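Local coordinates for 8-demethyl-8-aminoriboflavin-5'-phosphate synthase (Streptomyces davawensis, PDB 5MLD), which replaces the C-8 methyl group of riboflavin-5'-phosphate by an amino group taken from glutamate, a step in the biosynthesis of the antibiotic roseoflavin, at residues V29-K34 and K187-M192. Sequence-based numbering, arbitrary orientation.
Sequences VPLYEK and KLIRFM
I189 meets L31 where two helices of the flavodoxin-like alpha/beta fold pack side by side, helix 20-34 and helix 183-205, their N-to-C directions 32° apart and the short segments' axes 10.2 Å from each other at closest approach. The methyl CG2 of I189 lies 4.0 Å from CD1 of L31, and the two side chains cross at about a right angle. The same residue touches A162 of strand 161-164 on the sheet side. R190, whose CA is nearest to that of L31, carries the outer part of the contact. Its CG packs against CD1 of L31 at 3.8 Å, while the chain, extended from CG to NE, takes the guanidinium past the leucine. There CD2 of L31 sits over one face of the group, 3.5 Å from NH1 of R190. An apolar methyl thus covers the flat face of the charge; on its NE side the group forms a salt bridge with E222 of a second subunit, so this helix pair borders a tetramer interface. M192 closes the contact on the inner side, where the side chain of Y32 also touches I84 and V86 of strand 84-92. CG of M192 is anti to the backbone N (chi1 -174°), and bends at chi2 and chi3 bring the sulfur beside the phenol end. SD of M192 stands 5.5 Å from the centroid of the Y32 ring, an oblique Met-aromatic contact. The hydroxyl of Y32, a buried residue, is hydrogen-bonded to OG1 of T196, one turn further along helix 183-205, which also bonds the carbonyl O of M192. At the same phenol end, OH of Y32 lies 3.2 Å from SD and 3.8 Å from CE of M192.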
ATOM      1  N   VAL A  29     -25.287  13.007  -0.828  1.00 16.56           N
ATOM      2  CA  VAL A  29     -26.550  12.748  -1.530  1.00 19.02           C
ATOM      3  C   VAL A  29     -27.221  14.036  -2.004  1.00 19.19           C
ATOM      4  O   VAL A  29     -27.536  14.135  -3.204  1.00 21.38           O
ATOM      5  CB  VAL A  29     -27.473  11.877  -0.658  1.00 18.68           C
ATOM      6  CG1 VAL A  29     -28.914  11.901  -1.190  1.00 21.68           C
ATOM      7  CG2 VAL A  29     -26.913  10.439  -0.549  1.00 17.00           C
ATOM      8  N   PRO A  30     -27.473  15.044  -1.153  1.00 19.18           N
ATOM      9  CA  PRO A  30     -28.136  16.257  -1.678  1.00 20.17           C
ATOM     10  C   PRO A  30     -27.297  16.995  -2.700  1.00 22.71           C
ATOM     11  O   PRO A  30     -27.863  17.653  -3.584  1.00 20.79           O
ATOM     12  CB  PRO A  30     -28.385  17.120  -0.432  1.00 21.93           C
ATOM     13  CG  PRO A  30     -27.441  16.600   0.588  1.00 23.81           C
ATOM     14  CD  PRO A  30     -27.273  15.134   0.302  1.00 22.07           C
ATOM     15  N   LEU A  31     -25.968  16.902  -2.619  1.00 21.22           N
ATOM     16  CA  LEU A  31     -25.135  17.541  -3.633  1.00 19.81           C
ATOM     17  C   LEU A  31     -25.303  16.863  -4.991  1.00 22.05           C
ATOM     18  O   LEU A  31     -25.408  17.544  -6.020  1.00 21.60           O
ATOM     19  CB  LEU A  31     -23.669  17.537  -3.205  1.00 18.80           C
ATOM     20  CG  LEU A  31     -23.328  18.332  -1.948  1.00 19.12           C
ATOM     21  CD1 LEU A  31     -21.889  18.031  -1.563  1.00 21.05           C
ATOM     22  CD2 LEU A  31     -23.542  19.832  -2.150  1.00 22.84           C
ATOM     23  N   TYR A  32     -25.339  15.525  -5.023  1.00 16.92           N
ATOM     24  CA  TYR A  32     -25.599  14.849  -6.294  1.00 19.14           C
ATOM     25  C   TYR A  32     -26.977  15.211  -6.828  1.00 21.20           C
ATOM     26  O   TYR A  32     -27.135  15.463  -8.030  1.00 22.64           O
ATOM     27  CB  TYR A  32     -25.484  13.331  -6.151  1.00 18.62           C
ATOM     28  CG  TYR A  32     -24.083  12.786  -6.284  1.00 17.36           C
ATOM     29  CD1 TYR A  32     -23.349  12.997  -7.437  1.00 19.18           C
ATOM     30  CD2 TYR A  32     -23.486  12.059  -5.245  1.00 19.79           C
ATOM     31  CE1 TYR A  32     -22.069  12.510  -7.568  1.00 18.92           C
ATOM     32  CE2 TYR A  32     -22.204  11.562  -5.366  1.00 18.36           C
ATOM     33  CZ  TYR A  32     -21.496  11.788  -6.536  1.00 19.99           C
ATOM     34  OH  TYR A  32     -20.217  11.326  -6.683  1.00 18.63           O
ATOM     35  N   GLU A  33     -27.986  15.264  -5.947  1.00 16.10           N
ATOM     36  CA  GLU A  33     -29.334  15.586  -6.401  1.00 23.75           C
ATOM     37  C   GLU A  33     -29.398  16.994  -6.990  1.00 22.26           C
ATOM     38  O   GLU A  33     -30.127  17.224  -7.966  1.00 24.98           O
ATOM     39  CB  GLU A  33     -30.334  15.416  -5.252  1.00 21.23           C
ATOM     40  CG  GLU A  33     -30.466  13.968  -4.736  1.00 20.49           C
ATOM     41  CD  GLU A  33     -31.085  12.975  -5.740  1.00 26.01           C
ATOM     42  OE1 GLU A  33     -31.617  13.403  -6.786  1.00 24.20           O
ATOM     43  OE2 GLU A  33     -31.060  11.743  -5.479  1.00 23.06           O
ATOM     44  N   LYS A  34     -28.649  17.948  -6.415  1.00 21.11           N
ATOM     45  CA  LYS A  34     -28.579  19.292  -6.998  1.00 23.03           C
ATOM     46  C   LYS A  34     -27.934  19.273  -8.377  1.00 30.01           C
ATOM     47  O   LYS A  34     -28.219  20.152  -9.203  1.00 25.39           O
ATOM     48  CB  LYS A  34     -27.785  20.251  -6.104  1.00 23.10           C
ATOM     49  CG  LYS A  34     -28.378  20.553  -4.740  1.00 28.87           C
ATOM     50  CD  LYS A  34     -27.405  21.388  -3.920  1.00 26.39           C
ATOM     51  CE  LYS A  34     -27.954  21.711  -2.526  1.00 27.47           C
ATOM     52  NZ  LYS A  34     -29.222  22.511  -2.575  1.00 25.45           N
ATOM     53  N   LYS A 187     -15.110  20.149   2.257  1.00 17.52           N
ATOM     54  CA  LYS A 187     -14.701  20.668   0.957  1.00 16.50           C
ATOM     55  C   LYS A 187     -14.311  19.528   0.018  1.00 18.46           C
ATOM     56  O   LYS A 187     -14.645  19.570  -1.169  1.00 16.83           O
ATOM     57  CB  LYS A 187     -13.583  21.708   1.109  1.00 25.25           C
ATOM     58  CG  LYS A 187     -12.152  21.271   0.852  1.00 27.08           C
ATOM     59  CD  LYS A 187     -11.200  22.452   1.088  1.00 24.92           C
ATOM     60  CE  LYS A 187      -9.745  22.026   1.163  1.00 23.63           C
ATOM     61  NZ  LYS A 187      -8.880  23.148   1.641  1.00 21.61           N
ATOM     62  N   LEU A 188     -13.677  18.461   0.537  1.00 15.80           N
ATOM     63  CA  LEU A 188     -13.367  17.324  -0.333  1.00 19.42           C
ATOM     64  C   LEU A 188     -14.635  16.663  -0.883  1.00 17.81           C
ATOM     65  O   LEU A 188     -14.669  16.248  -2.049  1.00 17.09           O
ATOM     66  CB  LEU A 188     -12.512  16.291   0.409  1.00 16.89           C
ATOM     67  CG  LEU A 188     -11.077  16.737   0.739  1.00 19.42           C
ATOM     68  CD1 LEU A 188     -10.272  15.535   1.199  1.00 19.34           C
ATOM     69  CD2 LEU A 188     -10.372  17.415  -0.440  1.00 21.84           C
ATOM     70  N   ILE A 189     -15.666  16.494  -0.053  1.00 15.10           N
ATOM     71  CA  ILE A 189     -16.904  15.892  -0.550  1.00 17.08           C
ATOM     72  C   ILE A 189     -17.450  16.709  -1.715  1.00 20.28           C
ATOM     73  O   ILE A 189     -17.863  16.159  -2.748  1.00 18.61           O
ATOM     74  CB  ILE A 189     -17.936  15.757   0.587  1.00 18.60           C
ATOM     75  CG1 ILE A 189     -17.482  14.689   1.591  1.00 17.32           C
ATOM     76  CG2 ILE A 189     -19.293  15.365   0.032  1.00 20.98           C
ATOM     77  CD1 ILE A 189     -18.379  14.607   2.829  1.00 17.49           C
ATOM     78  N   ARG A 190     -17.413  18.033  -1.584  1.00 19.01           N
ATOM     79  CA  ARG A 190     -17.929  18.902  -2.646  1.00 16.76           C
ATOM     80  C   ARG A 190     -17.102  18.793  -3.926  1.00 16.81           C
ATOM     81  O   ARG A 190     -17.674  18.740  -5.027  1.00 17.97           O
ATOM     82  CB  ARG A 190     -17.990  20.347  -2.161  1.00 16.95           C
ATOM     83  CG  ARG A 190     -19.102  20.582  -1.115  1.00 19.28           C
ATOM     84  CD  ARG A 190     -19.107  22.023  -0.561  1.00 17.12           C
ATOM     85  NE  ARG A 190     -20.257  22.260   0.315  1.00 19.71           N
ATOM     86  CZ  ARG A 190     -21.474  22.604  -0.106  1.00 26.46           C
ATOM     87  NH1 ARG A 190     -21.715  22.781  -1.405  1.00 21.74           N
ATOM     88  NH2 ARG A 190     -22.453  22.796   0.776  1.00 22.36           N
ATOM     89  N   PHE A 191     -15.769  18.766  -3.804  1.00 16.77           N
ATOM     90  CA  PHE A 191     -14.900  18.513  -4.956  1.00 16.79           C
ATOM     91  C   PHE A 191     -15.318  17.225  -5.653  1.00 21.05           C
ATOM     92  O   PHE A 191     -15.493  17.174  -6.878  1.00 18.97           O
ATOM     93  CB  PHE A 191     -13.427  18.372  -4.523  1.00 18.35           C
ATOM     94  CG  PHE A 191     -12.761  19.634  -4.008  1.00 20.53           C
ATOM     95  CD1 PHE A 191     -13.419  20.852  -3.950  1.00 19.26           C
ATOM     96  CD2 PHE A 191     -11.437  19.575  -3.591  1.00 20.27           C
ATOM     97  CE1 PHE A 191     -12.774  21.977  -3.477  1.00 23.59           C
ATOM     98  CE2 PHE A 191     -10.774  20.695  -3.118  1.00 23.40           C
ATOM     99  CZ  PHE A 191     -11.442  21.902  -3.059  1.00 28.37           C
ATOM    100  N   MET A 192     -15.451  16.155  -4.870  1.00 16.65           N
ATOM    101  CA  MET A 192     -15.703  14.843  -5.441  1.00 19.16           C
ATOM    102  C   MET A 192     -17.023  14.816  -6.193  1.00 19.17           C
ATOM    103  O   MET A 192     -17.096  14.273  -7.299  1.00 17.73           O
ATOM    104  CB  MET A 192     -15.687  13.791  -4.334  1.00 16.57           C
ATOM    105  CG  MET A 192     -15.793  12.369  -4.814  1.00 26.74           C
ATOM    106  SD  MET A 192     -17.490  11.810  -5.052  1.00 36.59           S
ATOM    107  CE  MET A 192     -18.260  12.225  -3.492  1.00 22.36           C
TER